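Local coordinates for protein dihydropteroate synthase (Clostridioides difficile, PDB 6PZ2) that catalyses the joining of a hydroxymethyl-dihydropterin pyrophosphate to p-aminobenzoate to give dihydropteroate, the step of bacterial folate synthesis that sulfonamide drugs block, at residues I51-G56 / I245-D250; K80-K83 / P89-I92; K147-S152 / F186-E191; L208-K213 / I232-L237. All coordinates share one frame; numbering follows the deposited sequence.

Contact 1: residues I51-G56 / I245-D250; sequences IIDLGG and IVRVHD. With PT1 (pteroic acid), chain K; SO4 (sulfate ion), chain B.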
# COMPACT_ATOMS: atom_id res chain seq x y z
N ILE A 51 -17.83 -8.32 5.87
CA ILE A 51 -18.10 -9.51 6.66
C ILE A 51 -17.30 -9.34 7.95
O ILE A 51 -16.26 -8.69 7.91
CB ILE A 51 -17.72 -10.81 5.92
CG1 ILE A 51 -18.02 -12.06 6.77
CG2 ILE A 51 -16.26 -10.81 5.50
CD1 ILE A 51 -18.17 -13.31 5.96
N ILE A 52 -17.80 -9.90 9.06
CA ILE A 52 -17.13 -9.83 10.36
C ILE A 52 -16.69 -11.25 10.75
O ILE A 52 -17.53 -12.15 10.79
CB ILE A 52 -18.08 -9.31 11.46
CG1 ILE A 52 -18.80 -8.01 11.08
CG2 ILE A 52 -17.35 -9.22 12.79
CD1 ILE A 52 -17.97 -6.77 11.21
N ASP A 53 -15.43 -11.40 11.15
CA ASP A 53 -14.85 -12.66 11.51
C ASP A 53 -14.77 -12.68 13.04
O ASP A 53 -13.89 -12.05 13.64
CB ASP A 53 -13.44 -12.87 10.94
CG ASP A 53 -12.86 -14.27 11.07
OD1 ASP A 53 -13.58 -15.25 10.76
OD2 ASP A 53 -11.67 -14.39 11.45
N LEU A 54 -15.63 -13.51 13.61
CA LEU A 54 -15.82 -13.53 15.04
C LEU A 54 -15.07 -14.74 15.61
O LEU A 54 -15.28 -15.84 15.17
CB LEU A 54 -17.32 -13.65 15.27
CG LEU A 54 -17.75 -13.94 16.69
CD1 LEU A 54 -17.34 -12.81 17.61
CD2 LEU A 54 -19.26 -14.15 16.71
N GLY A 55 -14.27 -14.55 16.64
CA GLY A 55 -13.54 -15.69 17.20
C GLY A 55 -13.59 -15.70 18.71
O GLY A 55 -13.46 -14.64 19.34
N GLY A 56 -13.77 -16.86 19.30
CA GLY A 56 -13.83 -16.96 20.74
C GLY A 56 -12.60 -17.64 21.31
O GLY A 56 -12.47 -17.80 22.51
N ILE A 245 -10.26 -11.17 -0.63
CA ILE A 245 -10.74 -10.77 0.65
C ILE A 245 -9.51 -10.57 1.53
O ILE A 245 -8.68 -11.49 1.56
CB ILE A 245 -11.63 -11.86 1.30
CG1 ILE A 245 -12.75 -12.33 0.37
CG2 ILE A 245 -12.15 -11.37 2.64
CD1 ILE A 245 -13.63 -13.44 0.92
N VAL A 246 -9.46 -9.46 2.27
CA VAL A 246 -8.40 -9.26 3.24
C VAL A 246 -9.03 -9.22 4.63
O VAL A 246 -10.04 -8.56 4.84
CB VAL A 246 -7.57 -7.98 2.97
CG1 VAL A 246 -6.72 -8.16 1.73
CG2 VAL A 246 -8.41 -6.72 2.86
N ARG A 247 -8.38 -9.89 5.57
CA ARG A 247 -8.84 -9.94 6.94
C ARG A 247 -7.98 -8.94 7.73
O ARG A 247 -6.80 -9.22 7.91
CB ARG A 247 -8.64 -11.36 7.51
CG ARG A 247 -9.05 -11.58 8.96
CD ARG A 247 -8.84 -13.01 9.44
NE ARG A 247 -9.14 -13.26 10.85
CZ ARG A 247 -8.36 -12.95 11.87
NH1 ARG A 247 -7.15 -12.42 11.69
NH2 ARG A 247 -8.81 -13.15 13.10
N VAL A 248 -8.57 -7.88 8.27
CA VAL A 248 -7.85 -6.74 8.82
C VAL A 248 -8.46 -6.26 10.13
O VAL A 248 -9.67 -6.39 10.34
CB VAL A 248 -7.80 -5.57 7.81
CG1 VAL A 248 -6.97 -5.95 6.60
CG2 VAL A 248 -9.21 -5.13 7.42
N HIS A 249 -7.61 -5.70 11.00
CA HIS A 249 -8.09 -4.93 12.15
C HIS A 249 -8.59 -3.53 11.78
O HIS A 249 -9.43 -2.99 12.48
CB HIS A 249 -6.97 -4.76 13.17
CG HIS A 249 -6.48 -6.07 13.65
ND1 HIS A 249 -5.41 -6.71 13.04
CD2 HIS A 249 -6.90 -6.86 14.66
CE1 HIS A 249 -5.20 -7.85 13.67
NE2 HIS A 249 -6.11 -7.98 14.67
N ASP A 250 -8.01 -2.88 10.77
CA ASP A 250 -8.27 -1.48 10.52
C ASP A 250 -9.03 -1.42 9.20
O ASP A 250 -8.47 -1.44 8.10
CB ASP A 250 -6.98 -0.66 10.46
CG ASP A 250 -6.13 -0.74 11.72
OD1 ASP A 250 -5.17 -1.53 11.76
OD2 ASP A 250 -6.47 -0.02 12.65
C2 PT1 K . -5.47 -15.57 8.78
C3 PT1 K . -5.74 -15.54 10.20
C5 PT1 K . -7.06 -16.05 10.58
N6 PT1 K . -4.89 -15.07 11.16
C7 PT1 K . -7.55 -16.53 8.33
N9 PT1 K . -7.86 -16.53 9.63
C10 PT1 K . -5.25 -15.10 12.45
N11 PT1 K . -8.41 -17.00 7.40
C12 PT1 K . -6.49 -15.63 12.82
C21 PT1 K . 2.18 -13.51 14.16
O22 PT1 K . 3.11 -14.08 13.58
O1 PT1 K . -4.30 -15.13 8.28
N4 PT1 K . -6.35 -16.08 7.90
N8 PT1 K . -7.38 -16.05 11.89
C13 PT1 K . -4.28 -14.61 13.50
N14 PT1 K . -3.08 -15.43 13.42
C15 PT1 K . -1.84 -14.95 13.67
C16 PT1 K . -1.62 -13.71 14.29
C17 PT1 K . -0.75 -15.69 13.22
C18 PT1 K . -0.31 -13.27 14.49
C19 PT1 K . 0.56 -15.24 13.41
C20 PT1 K . 0.77 -14.03 14.03
O23 PT1 K . 2.40 -12.49 14.81
S SO4 B . -5.69 -11.57 15.12
O1 SO4 B . -4.55 -12.22 15.80
O2 SO4 B . -6.77 -12.56 14.90
O3 SO4 B . -5.25 -11.03 13.81
O4 SO4 B . -6.21 -10.46 15.96
O HOH W 1 -11.63 -13.36 14.87

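Contact 2: residues K80-K83 / P89-I92; sequences KKLK and PISI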
# COMPACT_ATOMS: atom_id res chain seq x y z
N LYS A 80 -26.01 -13.76 18.16
CA LYS A 80 -27.43 -13.43 18.24
C LYS A 80 -27.62 -11.92 18.08
O LYS A 80 -28.45 -11.53 17.27
CB LYS A 80 -28.10 -13.93 19.53
CG LYS A 80 -28.87 -15.23 19.34
CD LYS A 80 -29.92 -15.52 20.39
CE LYS A 80 -31.32 -15.08 20.04
NZ LYS A 80 -31.61 -13.75 20.63
N LYS A 81 -26.85 -11.10 18.80
CA LYS A 81 -27.02 -9.66 18.68
C LYS A 81 -26.61 -9.17 17.29
O LYS A 81 -27.30 -8.32 16.73
CB LYS A 81 -26.23 -8.87 19.73
CG LYS A 81 -26.93 -8.75 21.06
CD LYS A 81 -26.94 -7.36 21.63
CE LYS A 81 -27.94 -7.27 22.77
NZ LYS A 81 -27.44 -6.39 23.85
N LEU A 82 -25.53 -9.71 16.73
CA LEU A 82 -25.14 -9.28 15.39
C LEU A 82 -26.30 -9.49 14.41
O LEU A 82 -26.57 -8.67 13.55
CB LEU A 82 -23.92 -10.07 14.93
CG LEU A 82 -22.60 -9.71 15.59
CD1 LEU A 82 -21.52 -10.68 15.16
CD2 LEU A 82 -22.21 -8.29 15.26
N LYS A 83 -26.89 -10.68 14.48
CA LYS A 83 -27.91 -11.11 13.54
C LYS A 83 -29.17 -10.24 13.67
O LYS A 83 -29.80 -9.97 12.66
CB LYS A 83 -28.28 -12.58 13.79
CG LYS A 83 -27.25 -13.58 13.28
CD LYS A 83 -27.03 -13.52 11.78
CE LYS A 83 -28.35 -13.45 11.03
NZ LYS A 83 -28.22 -14.08 9.70
N PRO A 89 -22.91 -10.08 6.92
CA PRO A 89 -22.51 -11.45 7.03
C PRO A 89 -21.48 -11.65 8.15
O PRO A 89 -20.73 -10.73 8.47
CB PRO A 89 -21.90 -11.79 5.66
CG PRO A 89 -22.52 -10.76 4.72
CD PRO A 89 -22.74 -9.54 5.58
N ILE A 90 -21.49 -12.85 8.70
CA ILE A 90 -20.61 -13.24 9.80
C ILE A 90 -19.81 -14.48 9.38
O ILE A 90 -20.28 -15.36 8.69
CB ILE A 90 -21.40 -13.53 11.10
CG1 ILE A 90 -22.33 -12.39 11.49
CG2 ILE A 90 -20.46 -13.89 12.24
CD1 ILE A 90 -23.39 -12.82 12.50
N SER A 91 -18.59 -14.53 9.85
CA SER A 91 -17.71 -15.64 9.63
C SER A 91 -17.35 -16.16 11.01
O SER A 91 -17.07 -15.34 11.86
CB SER A 91 -16.49 -15.14 8.90
OG SER A 91 -15.44 -16.08 8.98
N ILE A 92 -17.29 -17.48 11.23
CA ILE A 92 -16.93 -17.92 12.57
C ILE A 92 -15.51 -18.49 12.48
O ILE A 92 -15.23 -19.43 11.77
CB ILE A 92 -17.93 -18.93 13.16
CG1 ILE A 92 -17.50 -19.46 14.53
CG2 ILE A 92 -18.13 -20.11 12.22
CD1 ILE A 92 -17.67 -18.50 15.67

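Contact 3: residues K147-S152 / F186-E191; sequences KDIMES and FEQNIE. With SO4 (sulfate ion), chain E.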
# COMPACT_ATOMS: atom_id res chain seq x y z
N LYS A 147 9.31 -30.09 0.18
CA LYS A 147 9.11 -29.54 -1.15
C LYS A 147 9.13 -28.01 -1.10
O LYS A 147 9.04 -27.39 -0.05
CB LYS A 147 7.71 -29.83 -1.70
CG LYS A 147 7.31 -31.29 -1.81
CD LYS A 147 5.89 -31.42 -2.34
CE LYS A 147 5.43 -32.85 -2.50
NZ LYS A 147 4.67 -33.02 -3.77
N ASP A 148 9.18 -27.43 -2.29
CA ASP A 148 8.88 -26.03 -2.52
C ASP A 148 7.67 -25.64 -1.66
O ASP A 148 6.62 -26.30 -1.72
CB ASP A 148 8.64 -25.78 -4.01
CG ASP A 148 8.19 -24.36 -4.30
OD1 ASP A 148 9.05 -23.46 -4.26
OD2 ASP A 148 6.98 -24.15 -4.51
N ILE A 149 7.81 -24.58 -0.87
CA ILE A 149 6.74 -24.13 0.02
C ILE A 149 5.44 -23.88 -0.76
O ILE A 149 4.39 -24.28 -0.28
CB ILE A 149 7.15 -22.91 0.86
CG1 ILE A 149 6.06 -22.57 1.88
CG2 ILE A 149 7.51 -21.71 0.01
CD1 ILE A 149 6.59 -21.79 3.05
N MET A 150 5.47 -23.32 -1.96
CA MET A 150 4.19 -23.07 -2.62
C MET A 150 3.58 -24.37 -3.16
O MET A 150 2.34 -24.50 -3.26
CB MET A 150 4.36 -22.08 -3.78
CG MET A 150 4.83 -20.72 -3.34
SD MET A 150 3.78 -19.95 -2.08
CE MET A 150 2.30 -19.66 -3.04
N GLU A 151 4.43 -25.33 -3.53
CA GLU A 151 3.94 -26.65 -3.94
C GLU A 151 3.28 -27.32 -2.72
O GLU A 151 2.22 -27.90 -2.92
CB GLU A 151 5.03 -27.56 -4.52
CG GLU A 151 5.24 -27.52 -6.04
CD GLU A 151 4.38 -26.59 -6.89
OE1 GLU A 151 3.28 -27.01 -7.30
OE2 GLU A 151 4.83 -25.45 -7.17
N SER A 152 3.88 -27.26 -1.52
CA SER A 152 3.27 -27.89 -0.33
C SER A 152 1.90 -27.27 -0.06
O SER A 152 0.96 -28.01 0.22
CB SER A 152 4.10 -27.77 0.91
OG SER A 152 5.45 -27.91 0.55
N PHE A 186 9.90 -16.09 9.02
CA PHE A 186 9.94 -14.78 8.37
C PHE A 186 10.16 -14.94 6.87
O PHE A 186 9.36 -14.47 6.05
CB PHE A 186 11.02 -13.89 8.99
CG PHE A 186 11.17 -12.58 8.25
CD1 PHE A 186 10.17 -11.62 8.33
CD2 PHE A 186 12.24 -12.38 7.40
CE1 PHE A 186 10.27 -10.45 7.61
CE2 PHE A 186 12.35 -11.18 6.70
CZ PHE A 186 11.36 -10.24 6.79
N GLU A 187 11.19 -15.68 6.53
CA GLU A 187 11.59 -15.80 5.14
C GLU A 187 10.51 -16.53 4.33
O GLU A 187 10.33 -16.27 3.14
CB GLU A 187 12.95 -16.51 5.07
CG GLU A 187 14.09 -15.53 5.20
CD GLU A 187 15.39 -16.06 5.77
OE1 GLU A 187 15.48 -17.28 6.02
OE2 GLU A 187 16.31 -15.24 5.96
N GLN A 188 9.87 -17.49 4.97
CA GLN A 188 8.87 -18.27 4.26
C GLN A 188 7.63 -17.40 4.07
O GLN A 188 6.99 -17.46 3.02
CB GLN A 188 8.54 -19.55 5.04
CG GLN A 188 9.72 -20.52 5.11
CD GLN A 188 9.61 -21.56 6.20
OE1 GLN A 188 9.00 -21.35 7.24
NE2 GLN A 188 10.21 -22.71 5.96
N ASN A 189 7.31 -16.60 5.08
CA ASN A 189 6.16 -15.70 4.97
C ASN A 189 6.38 -14.70 3.83
O ASN A 189 5.46 -14.47 3.00
CB ASN A 189 5.93 -14.97 6.29
CG ASN A 189 5.25 -15.83 7.33
OD1 ASN A 189 4.31 -16.54 7.00
ND2 ASN A 189 5.75 -15.80 8.56
N ILE A 190 7.59 -14.14 3.78
CA ILE A 190 8.01 -13.21 2.70
C ILE A 190 7.88 -13.89 1.33
O ILE A 190 7.30 -13.37 0.34
CB ILE A 190 9.43 -12.68 2.97
CG1 ILE A 190 9.44 -11.72 4.15
CG2 ILE A 190 10.07 -12.05 1.73
CD1 ILE A 190 8.56 -10.52 3.99
N GLU A 191 8.36 -15.12 1.29
CA GLU A 191 8.35 -15.83 0.04
C GLU A 191 6.93 -16.09 -0.45
O GLU A 191 6.63 -15.98 -1.65
CB GLU A 191 9.09 -17.16 0.21
CG GLU A 191 8.98 -17.97 -1.07
CD GLU A 191 9.97 -19.10 -1.27
OE1 GLU A 191 10.68 -19.44 -0.29
OE2 GLU A 191 9.95 -19.66 -2.39
S SO4 E . 6.17 -31.21 2.30
O1 SO4 E . 7.14 -32.32 2.20
O2 SO4 E . 5.42 -31.36 3.57
O3 SO4 E . 6.86 -29.89 2.38
O4 SO4 E . 5.27 -31.30 1.11

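Contact 4: residues L208-K213 / I232-L237; sequences LGTSRK and IATTVL. With PT1 (pteroic acid), chain K; SO4 (sulfate ion), chain D.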
# COMPACT_ATOMS: atom_id res chain seq x y z
N LEU A 208 -6.56 -13.27 2.46
CA LEU A 208 -5.22 -13.01 3.02
C LEU A 208 -5.35 -12.33 4.38
O LEU A 208 -6.14 -11.39 4.56
CB LEU A 208 -4.41 -12.15 2.05
CG LEU A 208 -3.03 -11.75 2.54
CD1 LEU A 208 -2.16 -12.99 2.67
CD2 LEU A 208 -2.37 -10.73 1.62
N GLY A 209 -4.54 -12.78 5.33
CA GLY A 209 -4.46 -12.08 6.59
C GLY A 209 -3.03 -11.88 7.06
O GLY A 209 -2.31 -12.85 7.27
N THR A 210 -2.65 -10.61 7.23
CA THR A 210 -1.28 -10.21 7.65
C THR A 210 -1.34 -9.20 8.79
O THR A 210 -0.34 -8.96 9.46
CB THR A 210 -0.48 -9.56 6.52
OG1 THR A 210 -1.13 -8.33 6.16
CG2 THR A 210 -0.38 -10.46 5.31
N SER A 211 -2.52 -8.62 8.99
CA SER A 211 -2.70 -7.45 9.83
C SER A 211 -2.00 -7.65 11.17
O SER A 211 -2.30 -8.56 11.91
CB SER A 211 -4.16 -7.16 10.01
OG SER A 211 -4.33 -5.96 10.75
N ARG A 212 -1.05 -6.78 11.43
CA ARG A 212 -0.31 -6.62 12.69
C ARG A 212 0.61 -7.81 12.97
O ARG A 212 1.19 -7.82 14.04
CB ARG A 212 -1.24 -6.42 13.88
CG ARG A 212 -2.07 -5.15 13.77
CD ARG A 212 -2.91 -4.91 15.00
NE ARG A 212 -3.78 -3.81 14.65
CZ ARG A 212 -4.73 -3.35 15.44
NH1 ARG A 212 -4.88 -3.95 16.60
NH2 ARG A 212 -5.51 -2.34 15.07
N LYS A 213 0.81 -8.73 12.05
CA LYS A 213 1.56 -9.93 12.38
C LYS A 213 3.05 -9.63 12.49
O LYS A 213 3.55 -8.60 12.06
CB LYS A 213 1.29 -11.01 11.33
CG LYS A 213 -0.14 -11.51 11.36
CD LYS A 213 -0.40 -12.77 10.59
CE LYS A 213 -1.88 -13.05 10.52
NZ LYS A 213 -2.14 -14.24 9.69
N ILE A 232 -1.12 -2.36 5.09
CA ILE A 232 -1.64 -1.75 3.84
C ILE A 232 -0.78 -2.18 2.66
O ILE A 232 -1.32 -2.55 1.62
CB ILE A 232 -1.76 -0.22 3.97
CG1 ILE A 232 -2.89 0.11 4.95
CG2 ILE A 232 -1.99 0.42 2.61
CD1 ILE A 232 -2.97 1.58 5.24
N ALA A 233 0.53 -2.29 2.84
CA ALA A 233 1.35 -2.73 1.73
C ALA A 233 0.95 -4.14 1.29
O ALA A 233 0.81 -4.41 0.08
CB ALA A 233 2.81 -2.66 2.10
N THR A 234 0.73 -5.04 2.27
CA THR A 234 0.41 -6.43 1.90
C THR A 234 -1.01 -6.53 1.33
O THR A 234 -1.28 -7.34 0.44
CB THR A 234 0.58 -7.37 3.10
OG1 THR A 234 -0.38 -6.99 4.09
CG2 THR A 234 1.97 -7.29 3.71
N THR A 235 -1.92 -5.72 1.83
CA THR A 235 -3.26 -5.66 1.22
C THR A 235 -3.12 -5.33 -0.27
O THR A 235 -3.73 -5.97 -1.13
CB THR A 235 -4.14 -4.64 1.93
OG1 THR A 235 -4.52 -5.19 3.19
CG2 THR A 235 -5.40 -4.27 1.18
N VAL A 236 -2.32 -4.33 -0.57
CA VAL A 236 -2.22 -3.77 -1.95
C VAL A 236 -1.58 -4.79 -2.90
O VAL A 236 -2.08 -5.05 -4.00
CB VAL A 236 -1.46 -2.42 -1.92
CG1 VAL A 236 -1.07 -1.91 -3.30
CG2 VAL A 236 -2.29 -1.38 -1.22
N LEU A 237 -0.47 -5.36 -2.46
CA LEU A 237 0.24 -6.36 -3.22
C LEU A 237 -0.62 -7.62 -3.38
O LEU A 237 -0.62 -8.26 -4.44
CB LEU A 237 1.56 -6.69 -2.49
CG LEU A 237 2.54 -5.52 -2.41
CD1 LEU A 237 3.70 -5.81 -1.48
CD2 LEU A 237 3.06 -5.16 -3.79
C2 PT1 K . -5.47 -15.57 8.78
C3 PT1 K . -5.74 -15.54 10.20
C5 PT1 K . -7.06 -16.05 10.58
N6 PT1 K . -4.89 -15.07 11.16
C7 PT1 K . -7.55 -16.53 8.33
N9 PT1 K . -7.86 -16.53 9.63
C10 PT1 K . -5.25 -15.10 12.45
N11 PT1 K . -8.41 -17.00 7.40
C12 PT1 K . -6.49 -15.63 12.82
C21 PT1 K . 2.18 -13.51 14.16
O22 PT1 K . 3.11 -14.08 13.58
O1 PT1 K . -4.30 -15.13 8.28
N4 PT1 K . -6.35 -16.08 7.90
N8 PT1 K . -7.38 -16.05 11.89
C13 PT1 K . -4.28 -14.61 13.50
N14 PT1 K . -3.08 -15.43 13.42
C15 PT1 K . -1.84 -14.95 13.67
C16 PT1 K . -1.62 -13.71 14.29
C17 PT1 K . -0.75 -15.69 13.22
C18 PT1 K . -0.31 -13.27 14.49
C19 PT1 K . 0.56 -15.24 13.41
C20 PT1 K . 0.77 -14.03 14.03
O23 PT1 K . 2.40 -12.49 14.81
S SO4 D . -8.08 -1.97 17.86
O1 SO4 D . -6.66 -1.63 17.63
O2 SO4 D . -8.11 -3.27 18.58
O3 SO4 D . -8.91 -2.11 16.63
O4 SO4 D . -8.60 -0.83 18.66

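Contact 1: residues I51-G56 / I245-D250
Arg247 reaches inside the barrel to Asp53, passing over strand 13-19, which lies between strands 51-55 and 245-248; the nearest CA atoms, those of Asp53 and Arg247, are 8.0 Å apart. From CB the arginine chain runs fully extended through CG. CD then lies against the pterin of pteroic acid, 3.7 Å from its N9. NE is the first polar stop: its N-H points almost straight, at 175°, to Asp53 OD2 at 2.8 Å. The carboxylate stands at 85° to the guanidinium plane and takes this salt bridge on its anti side, 30° out of its own plane. N8 of pteroic acid sits over the centre of one guanidinium face, 3.3 Å from Arg247 CZ. Beyond it, NH2 donates to O2 of a sulfate, probably from the crystallisation liquor, at 2.8 Å and NH1 to sulfate O3 at 3.2 Å. Ser91 and Asn112 hold the two oxygens of Asp53 and so fix the carboxylate that orients the arginine. His249 NE2, 2.8 Å from sulfate O4, and Arg60 also bind this anion. A cationic pocket beside the pterin is consistent with a site for the substrate's pyrophosphate.

Contact 2: residues K80-K83 / P89-I92
Ile90 turns CG1 away from its own carbonyl carbon (chi1 -53°) and then straightens at chi2 (163°), which drives CD1 out from strand 90-93 into the last turns of helix 68-85. There the methyl settles between two consecutive helix residues. It comes within 3.7 Å of Leu82 CB and 3.9 Å of Leu82 CD1, while Ile90 CG1 lies 4.1 Å from the same Leu82 CD1, so the leucine is met along its length from CB to one branch. Lys83 approaches by its aliphatic part: bends at chi2 and chi3 fold the chain back, bringing CD to 3.8 Å and CG to 4.0 Å from Ile90 CD1. Its NZ passes beyond the isoleucine to a weak hydrogen bond with Gly107 O. The elements belong to the beta-alpha-beta unit of strand 51-55, helix 68-85 and strand 90-93, the repeating crossover of a TIM barrel, and Leu82 also packs on Ile38 and Ala41 of the preceding helix. Every touch between the segments is carbon on carbon. The chemistry is therefore that of hydrophobic packing between a barrel helix and the strand that follows it, with the methylenes of the exposed Lys83 adding to the packing and its charge carried past the apolar group.

Contact 3: residues K147-S152 / F186-E191
Helices 149-166 and 186-195 meet through their first turns, the CA atoms of Ile149 and Gln188 coming within 7.5 Å. Both belong to the outer helical layer of the TIM barrel, where they are neighbours in the chain, each leading on from one of the parallel strands 133-137 and 174-177. Ile149 makes the apolar part of the contact with two separate branches. Because its CG1 lies opposite the backbone N (chi1 -174°), CD1 extends to the other helix and lands 3.6 Å from Gln188 CB, with Gln188 CG next at 4.0 Å. Ile149 CG2 instead meets the carboxylate end of Glu191, 3.8 Å from Glu191 CD; the two side chains run past each other in opposite directions. The amide of Gln188 is engaged elsewhere, its OE1 with Asp185 and its NE2 with Thr143. Beside this packing, Asp148 OD1 and Glu191 OE2 stand 4.3 Å apart, a like-charged pair that Arg195 NH1 bridges by salt bridges to both, which probably offsets their repulsion. Asp148 also serves as the N-cap of helix 149-166, and it is OD2, the other oxygen, that does the capping. Next to this helix start, a sulfate, probably from the crystallisation liquor, accepts from Lys147 N, while Lys147 NZ pairs with Asp155. Between Gln188 and Glu191 in the second helix, Ile190 packs on Ala263 of the second subunit. The capping bond itself runs 3.0 Å from Glu151 N to Asp148 OD2, reaching that oxygen on its anti side and 24° out of the carboxylate plane.

Contact 4: residues L208-K213 / I232-L237
Two hydroxyls supply the polar bond between loop 208-213 and helix 228-240: Thr210 OG1 donates to Thr234 OG1 across 2.6 Å. The side chains meet tip to tip, each with OG1 set between its backbone N and carbonyl carbon (chi1 65° and 64°). Thr234 OG1 is in turn bonded to Thr231 O, one turn back in its helix, so the pair is tied to the helix backbone. Van der Waals contact adds to this bond. Thr210 CG2 lies 3.9 Å from Thr234 CB, and Leu208 CD2, at the end of strand 207-208, rests 3.8 Å from Thr234 O. Hydrogen bonds within the loop shape what follows. Thr210 to Lys213 form a type II beta turn, closed by a bond from Lys213 N to Thr210 O, and Lys213 NZ returns to Gly209 O at 2.8 Å, entering from above the carbonyl plane. The ligand is met by Lys213, whose extended chain lies along pteroic acid, with CG 3.6 Å from its C18, and NZ donates to the pterin's O1 at 2.7 Å and N6 at 3.2 Å; Val180 O is a further partner of this ammonium group. Arg212 NH2 instead donates to O1 of a sulfate, probably from the crystallisation liquor. Ile232, Val236 and Leu237 of the same helix as Thr234 pack on the second subunit. The buried threonine pair thus anchors one end of a turn whose other end carries the pterin-binding lysine, linking the pteroic acid pocket to a helix of the dimer interface.

In the fold
Contact 1 is the most central, about 6 Å from the chain centre to its own; contacts 4 and 2, also buried, lie at about 12 and 15 Å, and the partly buried contact 3 at about 19 Å. Contacts 1 and 4 both touch pteroic acid, and their strands, 245-248 and 207-208, are neighbours joined by Arg247 N bonding Leu208 O and by the His249-Ser211 side-chain bond. Contact 2, carbon packing alone, meets contact 1 through adjacent strands 51-55 and 90-93, while contact 3 joins two outer helices without touching the others. Charge crosses contact 1 beside ligand and sulfate, a hydroxyl pair crosses contact 4, and at contact 3 two acids share an arginine.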